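Local coordinates for glycosyl hydrolases family 2, sugar binding domain protein (Bacteroides uniformis str. 3978 T3 ii, PDB 6D1P), which is a beta-glucuronidase of a human gut bacterium that probably hydrolyses O-glycosidic bonds, at residues F308-K313 / R507-E512; Q402-L407 / G448-L453; R461-R466 / D473-Y478. One frame throughout, in Å; residues are numbered along the deposited sequence.

Overall arrangement
The three contacts join neighbouring parts of one TIM barrel, from its strands to its outer helices. Interaction 3 pairs two neighbouring barrel strands; interaction 1, its centre about 9 Å from that of interaction 3, lies on the same sheet, and the two meet directly, Arg507 O lying 2.9 Å from Tyr478 N and Ala511 O 2.9 Å from Arg466 NE. Interaction 2 packs two outer helices, with its centre about 13 Å from that of interaction 3; they are joined where His451 ND1 comes within 2.7 Å of Thr463 OG1. Interactions 1 and 2 do not touch. Glu512 binds a glycerol, probably from the crystallisation liquor, near the strands' C-terminal end, where TIM-barrel enzymes in general carry their active sites.

Interaction 1. Residues F308-K313 / R507-E512; sequences FRFEEK and RFLHAE
Arg507 NE donates to Phe310 O at 2.8 Å, the shortest polar bond between these segments. It ties the run leading into strand 510-511 of the TIM barrel to strand 308-310, which pairs with 316-318 in a hairpin beside the ends where the barrel strands begin. The bond is somewhat bent (151°), with NE above the carbonyl plane and the oxygen tilted from the guanidinium plane. Arg507 reaches it with CG anti to its own carbonyl carbon (chi1 -71°) and an extended chain, which lays CD alongside Phe310 CB at 3.8 Å. From there the Phe310 ring turns inward, its CE1 lying 4.4 Å from Leu509 CD2, and it also touches Leu422 and Val477, so the ring packs against barrel strands 420-432 and 477-479. Within 308-313, Arg309 NH1 donates an almost straight hydrogen bond (174°), part of a salt bridge, to Glu311 OE2, while Glu311 OE1 is bonded to the hydroxyl of Tyr317. The backbone N of Glu312 lies over one face of the Arg507 guanidinium. The Glu312 carboxylate stays beyond direct bonding: a water donates to Glu312 OE1 at 3.0 Å and weakly accepts from Arg507 NH2 at 3.3 Å.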
loop_
_atom_site.group_PDB
_atom_site.type_symbol
_atom_site.label_atom_id
_atom_site.label_comp_id
_atom_site.label_asym_id
_atom_site.label_seq_id
_atom_site.Cartn_x
_atom_site.Cartn_y
_atom_site.Cartn_z
ATOM N N PHE A 308 -46.367 -16.208 -8.044
ATOM C CA PHE A 308 -45.994 -15.087 -8.882
ATOM C C PHE A 308 -45.829 -15.579 -10.304
ATOM O O PHE A 308 -45.629 -16.767 -10.552
ATOM C CB PHE A 308 -44.717 -14.390 -8.375
ATOM C CG PHE A 308 -43.474 -15.221 -8.502
ATOM C CD1 PHE A 308 -42.649 -15.097 -9.616
ATOM C CD2 PHE A 308 -43.115 -16.116 -7.502
ATOM C CE1 PHE A 308 -41.474 -15.854 -9.735
ATOM C CE2 PHE A 308 -41.959 -16.882 -7.612
ATOM C CZ PHE A 308 -41.131 -16.744 -8.731
ATOM N N ARG A 309 -45.900 -14.631 -11.231
ATOM C CA ARG A 309 -46.000 -14.934 -12.648
ATOM C C ARG A 309 -45.563 -13.702 -13.420
ATOM O O ARG A 309 -46.021 -12.590 -13.132
ATOM C CB ARG A 309 -47.455 -15.343 -13.001
ATOM C CG ARG A 309 -47.835 -15.271 -14.475
ATOM C CD ARG A 309 -49.222 -15.920 -14.746
ATOM N NE ARG A 309 -50.364 -15.060 -14.419
ATOM C CZ ARG A 309 -50.893 -14.184 -15.267
ATOM N NH1 ARG A 309 -50.380 -14.057 -16.484
ATOM N NH2 ARG A 309 -51.925 -13.432 -14.902
ATOM N N PHE A 310 -44.661 -13.896 -14.370
ATOM C CA PHE A 310 -44.320 -12.871 -15.340
ATOM C C PHE A 310 -45.084 -13.181 -16.615
ATOM O O PHE A 310 -44.865 -14.234 -17.230
ATOM C CB PHE A 310 -42.816 -12.827 -15.604
ATOM C CG PHE A 310 -42.007 -12.375 -14.420
ATOM C CD1 PHE A 310 -41.728 -11.026 -14.232
ATOM C CD2 PHE A 310 -41.539 -13.291 -13.497
ATOM C CE1 PHE A 310 -41.000 -10.596 -13.140
ATOM C CE2 PHE A 310 -40.792 -12.870 -12.404
ATOM C CZ PHE A 310 -40.530 -11.523 -12.223
ATOM N N GLU A 311 -45.987 -12.278 -17.000
ATOM C CA GLU A 311 -46.854 -12.514 -18.148
ATOM C C GLU A 311 -46.111 -12.169 -19.432
ATOM O O GLU A 311 -45.458 -11.122 -19.527
ATOM C CB GLU A 311 -48.151 -11.694 -18.035
ATOM C CG GLU A 311 -49.306 -12.146 -18.966
ATOM C CD GLU A 311 -50.672 -11.508 -18.620
ATOM O OE1 GLU A 311 -50.783 -10.261 -18.524
ATOM O OE2 GLU A 311 -51.654 -12.264 -18.444
ATOM N N GLU A 312 -46.213 -13.064 -20.415
ATOM C CA GLU A 312 -45.616 -12.833 -21.721
ATOM C C GLU A 312 -46.171 -11.562 -22.334
ATOM O O GLU A 312 -47.388 -11.406 -22.458
ATOM C CB GLU A 312 -45.886 -14.027 -22.620
ATOM C CG GLU A 312 -45.259 -13.928 -23.991
ATOM C CD GLU A 312 -45.107 -15.296 -24.611
ATOM O OE1 GLU A 312 -45.683 -16.252 -24.046
ATOM O OE2 GLU A 312 -44.398 -15.423 -25.631
ATOM N N LYS A 313 -45.283 -10.633 -22.688
ATOM C CA LYS A 313 -45.679 -9.315 -23.192
ATOM C C LYS A 313 -46.574 -8.565 -22.210
ATOM O O LYS A 313 -47.285 -7.625 -22.596
ATOM C CB LYS A 313 -46.378 -9.427 -24.559
ATOM C CG LYS A 313 -45.561 -10.030 -25.674
ATOM C CD LYS A 313 -44.420 -9.108 -26.087
ATOM C CE LYS A 313 -43.583 -9.694 -27.210
ATOM N NZ LYS A 313 -42.446 -8.787 -27.521
ATOM N N ARG A 507 -40.447 -11.432 -21.881
ATOM C CA ARG A 507 -40.772 -10.977 -20.534
ATOM C C ARG A 507 -39.777 -9.897 -20.156
ATOM O O ARG A 507 -38.565 -10.155 -20.102
ATOM C CB ARG A 507 -40.731 -12.129 -19.531
ATOM C CG ARG A 507 -41.858 -13.094 -19.707
ATOM C CD ARG A 507 -41.633 -14.341 -18.902
ATOM N NE ARG A 507 -42.833 -15.175 -18.885
ATOM C CZ ARG A 507 -43.160 -16.051 -19.837
ATOM N NH1 ARG A 507 -42.379 -16.217 -20.901
ATOM N NH2 ARG A 507 -44.279 -16.765 -19.724
ATOM N N PHE A 508 -40.290 -8.695 -19.904
ATOM C CA PHE A 508 -39.488 -7.492 -19.762
ATOM C C PHE A 508 -39.480 -7.029 -18.313
ATOM O O PHE A 508 -40.496 -7.116 -17.614
ATOM C CB PHE A 508 -40.031 -6.388 -20.663
ATOM C CG PHE A 508 -39.384 -5.038 -20.464
ATOM C CD1 PHE A 508 -39.854 -4.163 -19.498
ATOM C CD2 PHE A 508 -38.345 -4.625 -21.285
ATOM C CE1 PHE A 508 -39.286 -2.911 -19.333
ATOM C CE2 PHE A 508 -37.776 -3.376 -21.134
ATOM C CZ PHE A 508 -38.246 -2.515 -20.148
ATOM N N LEU A 509 -38.336 -6.508 -17.878
ATOM C CA LEU A 509 -38.203 -5.931 -16.553
ATOM C C LEU A 509 -37.133 -4.864 -16.656
ATOM O O LEU A 509 -36.042 -5.147 -17.158
ATOM C CB LEU A 509 -37.824 -7.012 -15.537
ATOM C CG LEU A 509 -37.668 -6.619 -14.072
ATOM C CD1 LEU A 509 -38.875 -5.809 -13.595
ATOM C CD2 LEU A 509 -37.491 -7.876 -13.229
ATOM N N HIS A 510 -37.438 -3.639 -16.242
ATOM C CA HIS A 510 -36.474 -2.561 -16.426
ATOM C C HIS A 510 -35.543 -2.501 -15.212
ATOM O O HIS A 510 -35.885 -1.938 -14.173
ATOM C CB HIS A 510 -37.166 -1.230 -16.675
ATOM C CG HIS A 510 -36.211 -0.115 -16.954
ATOM N ND1 HIS A 510 -36.603 1.080 -17.516
ATOM C CD2 HIS A 510 -34.876 -0.009 -16.737
ATOM C CE1 HIS A 510 -35.553 1.873 -17.635
ATOM N NE2 HIS A 510 -34.494 1.240 -17.163
ATOM N N ALA A 511 -34.353 -3.070 -15.350
ATOM C CA ALA A 511 -33.324 -2.999 -14.314
ATOM C C ALA A 511 -32.346 -1.887 -14.668
ATOM O O ALA A 511 -31.720 -1.930 -15.736
ATOM C CB ALA A 511 -32.586 -4.329 -14.168
ATOM N N GLU A 512 -32.258 -0.888 -13.781
ATOM C CA GLU A 512 -31.309 0.225 -13.766
ATOM C C GLU A 512 -31.849 1.406 -14.557
ATOM O O GLU A 512 -32.122 1.286 -15.753
ATOM C CB GLU A 512 -29.912 -0.177 -14.287
ATOM C CG GLU A 512 -29.247 -1.269 -13.476
ATOM C CD GLU A 512 -27.739 -1.422 -13.777
ATOM O OE1 GLU A 512 -27.103 -0.440 -14.219
ATOM O OE2 GLU A 512 -27.204 -2.543 -13.592
HETATM O O HOH W 1 -44.677 -18.603 -22.479
#

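Interaction 2. Residues Q402-L407 / G448-L453; sequences QARRML and GELHDL
Leu407 CD2 and Leu450 CD2 meet at 3.9 Å in the apolar centre of this contact, the two side chains crossing at a slant. With CG anti to its backbone N (chi1 180°), Leu407 reaches across to the other helix, and the same CD2 methyl comes within 3.6 Å of Leu450 O. Leu453 CD2 adds a further contact with Leu407 CD2 at 4.3 Å, and it also lies near the backbone and CB of Arg404. Ala403 CB flanks Leu450 CD1 loosely, at 4.5 Å. The pair is a piece of the TIM-barrel wall: helices 397-414 and 440-457 run nearly parallel, their segment axes crossing at -22° and approaching to 10.7 Å, and strand 420-432, which connects them in sequence, has Leu425 in contact with Leu407. Outward, the packing gives way to charge. Arg404 grips the Glu449 carboxylate side-on, the two flat groups 27° apart. Arg404 NH2 meets the syn lone pair of Glu449 OE1 at 3.0 Å, in the guanidinium plane. Arg404 NE approaches Glu449 OE2 from above the carboxylate plane; the exact length of that short bond is doubtful. Arg404 NH1 turns back to Asn401 OD1.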
loop_
_atom_site.group_PDB
_atom_site.type_symbol
_atom_site.label_atom_id
_atom_site.label_comp_id
_atom_site.label_asym_id
_atom_site.label_seq_id
_atom_site.Cartn_x
_atom_site.Cartn_y
_atom_site.Cartn_z
ATOM N N GLN A 402 -16.050 -21.275 -11.693
ATOM C CA GLN A 402 -16.418 -20.382 -10.602
ATOM C C GLN A 402 -17.848 -19.882 -10.782
ATOM O O GLN A 402 -18.616 -19.814 -9.819
ATOM C CB GLN A 402 -15.432 -19.207 -10.490
ATOM C CG GLN A 402 -15.890 -18.181 -9.431
ATOM C CD GLN A 402 -15.048 -16.912 -9.378
ATOM O OE1 GLN A 402 -14.149 -16.703 -10.199
ATOM N NE2 GLN A 402 -15.329 -16.064 -8.396
ATOM N N ALA A 403 -18.237 -19.572 -12.017
ATOM C CA ALA A 403 -19.611 -19.146 -12.265
ATOM C C ALA A 403 -20.605 -20.271 -11.979
ATOM O O ALA A 403 -21.633 -20.048 -11.319
ATOM C CB ALA A 403 -19.748 -18.643 -13.702
ATOM N N ARG A 404 -20.305 -21.494 -12.437
ATOM C CA ARG A 404 -21.183 -22.616 -12.114
ATOM C C ARG A 404 -21.243 -22.834 -10.609
ATOM O O ARG A 404 -22.318 -23.093 -10.051
ATOM C CB ARG A 404 -20.708 -23.896 -12.795
ATOM C CG ARG A 404 -20.608 -23.828 -14.297
ATOM C CD ARG A 404 -19.870 -25.060 -14.814
ATOM N NE ARG A 404 -19.790 -25.109 -16.269
ATOM C CZ ARG A 404 -18.652 -25.162 -16.960
ATOM N NH1 ARG A 404 -17.465 -25.187 -16.337
ATOM N NH2 ARG A 404 -18.701 -25.207 -18.292
ATOM N N ARG A 405 -20.095 -22.721 -9.933
ATOM C CA ARG A 405 -20.077 -22.930 -8.493
ATOM C C ARG A 405 -20.851 -21.840 -7.762
ATOM O O ARG A 405 -21.598 -22.131 -6.818
ATOM C CB ARG A 405 -18.635 -22.978 -7.994
ATOM C CG ARG A 405 -18.495 -23.317 -6.525
ATOM C CD ARG A 405 -17.016 -23.533 -6.171
ATOM N NE ARG A 405 -16.226 -22.311 -6.296
ATOM C CZ ARG A 405 -15.319 -22.094 -7.246
ATOM N NH1 ARG A 405 -15.083 -23.034 -8.151
ATOM N NH2 ARG A 405 -14.630 -20.945 -7.278
ATOM N N MET A 406 -20.681 -20.579 -8.160
ATOM C CA MET A 406 -21.361 -19.523 -7.415
ATOM C C MET A 406 -22.862 -19.532 -7.701
ATOM O O MET A 406 -23.671 -19.302 -6.794
ATOM C CB MET A 406 -20.721 -18.166 -7.717
ATOM C CG MET A 406 -19.294 -18.071 -7.171
ATOM S SD MET A 406 -18.518 -16.444 -7.292
ATOM C CE MET A 406 -19.236 -15.574 -5.899
ATOM N N LEU A 407 -23.261 -19.831 -8.940
ATOM C CA LEU A 407 -24.688 -19.980 -9.214
ATOM C C LEU A 407 -25.283 -21.073 -8.342
ATOM O O LEU A 407 -26.320 -20.878 -7.695
ATOM C CB LEU A 407 -24.926 -20.280 -10.692
ATOM C CG LEU A 407 -26.399 -20.453 -11.045
ATOM C CD1 LEU A 407 -27.188 -19.221 -10.688
ATOM C CD2 LEU A 407 -26.529 -20.765 -12.524
ATOM N N GLY A 448 -26.385 -20.170 -21.939
ATOM C CA GLY A 448 -27.432 -21.178 -22.024
ATOM C C GLY A 448 -27.203 -22.329 -21.071
ATOM O O GLY A 448 -28.157 -22.888 -20.531
ATOM N N GLU A 449 -25.938 -22.699 -20.847
ATOM C CA GLU A 449 -25.635 -23.711 -19.839
ATOM C C GLU A 449 -26.051 -23.242 -18.447
ATOM O O GLU A 449 -26.602 -24.019 -17.656
ATOM C CB GLU A 449 -24.140 -24.052 -19.857
ATOM C CG GLU A 449 -23.723 -25.012 -18.734
ATOM C CD GLU A 449 -22.211 -25.273 -18.639
ATOM O OE1 GLU A 449 -21.449 -24.964 -19.585
ATOM O OE2 GLU A 449 -21.789 -25.817 -17.597
ATOM N N LEU A 450 -25.768 -21.973 -18.128
ATOM C CA LEU A 450 -26.114 -21.433 -16.815
ATOM C C LEU A 450 -27.624 -21.358 -16.637
ATOM O O LEU A 450 -28.137 -21.712 -15.575
ATOM C CB LEU A 450 -25.477 -20.051 -16.611
ATOM C CG LEU A 450 -23.958 -20.021 -16.360
ATOM C CD1 LEU A 450 -23.434 -18.570 -16.252
ATOM C CD2 LEU A 450 -23.577 -20.809 -15.107
ATOM N N HIS A 451 -28.353 -20.933 -17.669
ATOM C CA HIS A 451 -29.812 -20.922 -17.558
ATOM C C HIS A 451 -30.359 -22.317 -17.263
ATOM O O HIS A 451 -31.224 -22.480 -16.391
ATOM C CB HIS A 451 -30.442 -20.358 -18.828
ATOM C CG HIS A 451 -31.921 -20.570 -18.902
ATOM N ND1 HIS A 451 -32.828 -19.714 -18.316
ATOM C CD2 HIS A 451 -32.650 -21.558 -19.479
ATOM C CE1 HIS A 451 -34.051 -20.159 -18.541
ATOM N NE2 HIS A 451 -33.968 -21.271 -19.248
ATOM N N ASP A 452 -29.848 -23.336 -17.964
ATOM C CA ASP A 452 -30.315 -24.698 -17.734
ATOM C C ASP A 452 -29.934 -25.180 -16.344
ATOM O O ASP A 452 -30.696 -25.919 -15.704
ATOM C CB ASP A 452 -29.745 -25.642 -18.792
ATOM C CG ASP A 452 -30.275 -25.359 -20.164
ATOM O OD1 ASP A 452 -31.404 -24.869 -20.257
ATOM O OD2 ASP A 452 -29.568 -25.613 -21.158
ATOM N N LEU A 453 -28.752 -24.785 -15.869
ATOM C CA LEU A 453 -28.317 -25.191 -14.537
ATOM C C LEU A 453 -29.245 -24.624 -13.471
ATOM O O LEU A 453 -29.641 -25.336 -12.543
ATOM C CB LEU A 453 -26.866 -24.750 -14.295
ATOM C CG LEU A 453 -26.212 -25.038 -12.940
ATOM C CD1 LEU A 453 -26.361 -26.494 -12.604
ATOM C CD2 LEU A 453 -24.709 -24.647 -12.912
#

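Interaction 3. Residues R461-R466 / D473-Y478; sequences RSTAIR and DIVDVY
Strands 462-466 and 477-479 run parallel, with Ala464 beside Val477 and Ile465 beside Tyr478, and Val477 N donates to Thr463 O at 2.9 Å, nearly in line with the carbonyl. They are neighbouring strands of the TIM barrel, but the short connection between them has no helix, unlike the usual beta-alpha-beta crossover. Ahead of the second strand, side chains take over from regular backbone pairing. Thr463 N donates to Asp476 OD2 at 2.9 Å, an almost straight bond (169°) to the anti lone pair, and Asp476 N donates in return to Thr463 OG1 at 3.1 Å. The torsions suit this exchange: Thr463 places OG1 between its own N and carbonyl carbon (chi1 66°), and Asp476 holds CG anti to its carbonyl carbon (chi1 -58°). Both oxygens have second partners on helix 440-457, His451 ND1 for Thr463 OG1 and His455 NE2 for Asp476 OD2, which fastens the strand edge to that helix. With an alanine at Asp476, Thr463 N and His455 NE2 would probably be left without the acceptor they share, and the start of the second strand would be held less firmly. Farther along, Ile465 N reaches Val477 O only weakly, at 3.4 Å. On the face turned to the helix, Ile465 CG2 touches Val475 CG1 at 3.9 Å, and Ile465 CG1 comes up to the edge of the Tyr478 ring, whose hydroxyl is bonded to Glu469 OE1 and Cys468 N. Ala464 and Val477 lie on the other face, their CB atoms 4.3 Å apart, with Leu509 packed on Val477. Between the paired backbones, Ala464 CA makes a CH...O contact with Val477 O at 3.0 Å.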
loop_
_atom_site.group_PDB
_atom_site.type_symbol
_atom_site.label_atom_id
_atom_site.label_comp_id
_atom_site.label_asym_id
_atom_site.label_seq_id
_atom_site.Cartn_x
_atom_site.Cartn_y
_atom_site.Cartn_z
ATOM N N ARG A 461 -38.318 -20.745 -9.786
ATOM C CA ARG A 461 -38.001 -19.332 -9.953
ATOM C C ARG A 461 -37.553 -19.057 -11.377
ATOM O O ARG A 461 -37.205 -19.970 -12.127
ATOM C CB ARG A 461 -36.943 -18.887 -8.953
ATOM C CG ARG A 461 -37.430 -18.952 -7.504
ATOM C CD ARG A 461 -36.432 -18.284 -6.587
ATOM N NE ARG A 461 -36.827 -18.255 -5.186
ATOM C CZ ARG A 461 -36.781 -19.308 -4.378
ATOM N NH1 ARG A 461 -36.402 -20.491 -4.835
ATOM N NH2 ARG A 461 -37.140 -19.176 -3.109
ATOM N N SER A 462 -37.585 -17.785 -11.755
ATOM C CA SER A 462 -37.190 -17.385 -13.099
ATOM C C SER A 462 -35.749 -16.873 -13.133
ATOM O O SER A 462 -35.256 -16.271 -12.172
ATOM C CB SER A 462 -38.134 -16.315 -13.656
ATOM O OG SER A 462 -39.399 -16.884 -13.919
ATOM N N THR A 463 -35.079 -17.133 -14.258
ATOM C CA THR A 463 -33.769 -16.575 -14.540
ATOM C C THR A 463 -33.914 -15.229 -15.232
ATOM O O THR A 463 -34.871 -14.985 -15.975
ATOM C CB THR A 463 -32.933 -17.511 -15.416
ATOM O OG1 THR A 463 -33.534 -17.624 -16.704
ATOM C CG2 THR A 463 -32.813 -18.884 -14.786
ATOM N N ALA A 464 -32.954 -14.344 -14.960
ATOM C CA ALA A 464 -32.865 -13.043 -15.607
ATOM C C ALA A 464 -31.405 -12.764 -15.976
ATOM O O ALA A 464 -30.485 -13.384 -15.434
ATOM C CB ALA A 464 -33.415 -11.932 -14.694
ATOM N N ILE A 465 -31.201 -11.833 -16.922
ATOM C CA ILE A 465 -29.930 -11.127 -17.086
ATOM C C ILE A 465 -30.237 -9.686 -17.465
ATOM O O ILE A 465 -31.381 -9.327 -17.744
ATOM C CB ILE A 465 -28.994 -11.745 -18.148
ATOM C CG1 ILE A 465 -29.662 -11.707 -19.530
ATOM C CG2 ILE A 465 -28.527 -13.137 -17.727
ATOM C CD1 ILE A 465 -28.821 -12.281 -20.668
ATOM N N ARG A 466 -29.186 -8.864 -17.492
ATOM C CA ARG A 466 -29.292 -7.454 -17.851
ATOM C C ARG A 466 -28.280 -7.110 -18.939
ATOM O O ARG A 466 -27.090 -7.414 -18.805
ATOM C CB ARG A 466 -29.075 -6.529 -16.633
ATOM C CG ARG A 466 -29.330 -5.057 -16.999
ATOM C CD ARG A 466 -29.025 -4.028 -15.925
ATOM N NE ARG A 466 -29.029 -2.711 -16.549
ATOM C CZ ARG A 466 -27.957 -2.152 -17.095
ATOM N NH1 ARG A 466 -26.796 -2.786 -17.038
ATOM N NH2 ARG A 466 -28.037 -0.967 -17.686
ATOM N N ASP A 473 -32.819 -13.897 -25.474
ATOM C CA ASP A 473 -33.830 -14.934 -25.692
ATOM C C ASP A 473 -33.639 -16.149 -24.794
ATOM O O ASP A 473 -34.531 -17.006 -24.751
ATOM C CB ASP A 473 -33.801 -15.407 -27.151
ATOM C CG ASP A 473 -32.401 -15.879 -27.582
ATOM O OD1 ASP A 473 -31.454 -15.051 -27.537
ATOM O OD2 ASP A 473 -32.230 -17.073 -27.939
ATOM N N ILE A 474 -32.502 -16.251 -24.099
ATOM C CA ILE A 474 -32.168 -17.483 -23.391
ATOM C C ILE A 474 -32.896 -17.564 -22.060
ATOM O O ILE A 474 -33.424 -18.620 -21.701
ATOM C CB ILE A 474 -30.642 -17.593 -23.206
ATOM C CG1 ILE A 474 -29.958 -18.017 -24.500
ATOM C CG2 ILE A 474 -30.297 -18.598 -22.106
ATOM C CD1 ILE A 474 -28.440 -17.785 -24.484
ATOM N N VAL A 475 -32.941 -16.466 -21.308
ATOM C CA VAL A 475 -33.459 -16.468 -19.937
ATOM C C VAL A 475 -34.968 -16.272 -19.898
ATOM O O VAL A 475 -35.608 -15.999 -20.924
ATOM C CB VAL A 475 -32.798 -15.365 -19.100
ATOM C CG1 VAL A 475 -31.309 -15.573 -19.027
ATOM C CG2 VAL A 475 -33.130 -14.004 -19.713
ATOM N N ASP A 476 -35.549 -16.373 -18.701
ATOM C CA ASP A 476 -36.980 -16.123 -18.587
ATOM C C ASP A 476 -37.299 -14.631 -18.668
ATOM O O ASP A 476 -38.191 -14.228 -19.417
ATOM C CB ASP A 476 -37.509 -16.736 -17.301
ATOM C CG ASP A 476 -37.238 -18.216 -17.229
ATOM O OD1 ASP A 476 -37.662 -18.932 -18.170
ATOM O OD2 ASP A 476 -36.598 -18.662 -16.251
ATOM N N VAL A 477 -36.564 -13.788 -17.934
ATOM C CA VAL A 477 -36.862 -12.364 -17.856
ATOM C C VAL A 477 -35.632 -11.554 -18.258
ATOM O O VAL A 477 -34.506 -11.861 -17.853
ATOM C CB VAL A 477 -37.346 -11.971 -16.446
ATOM C CG1 VAL A 477 -37.691 -10.503 -16.413
ATOM C CG2 VAL A 477 -38.559 -12.811 -16.041
ATOM N N TYR A 478 -35.852 -10.503 -19.039
ATOM C CA TYR A 478 -34.757 -9.760 -19.635
ATOM C C TYR A 478 -34.889 -8.272 -19.354
ATOM O O TYR A 478 -35.992 -7.714 -19.412
ATOM C CB TYR A 478 -34.687 -9.971 -21.146
ATOM C CG TYR A 478 -33.557 -9.197 -21.755
ATOM C CD1 TYR A 478 -32.256 -9.625 -21.590
ATOM C CD2 TYR A 478 -33.782 -8.023 -22.458
ATOM C CE1 TYR A 478 -31.198 -8.920 -22.119
ATOM C CE2 TYR A 478 -32.727 -7.306 -23.001
ATOM C CZ TYR A 478 -31.429 -7.769 -22.817
ATOM O OH TYR A 478 -30.342 -7.097 -23.331
#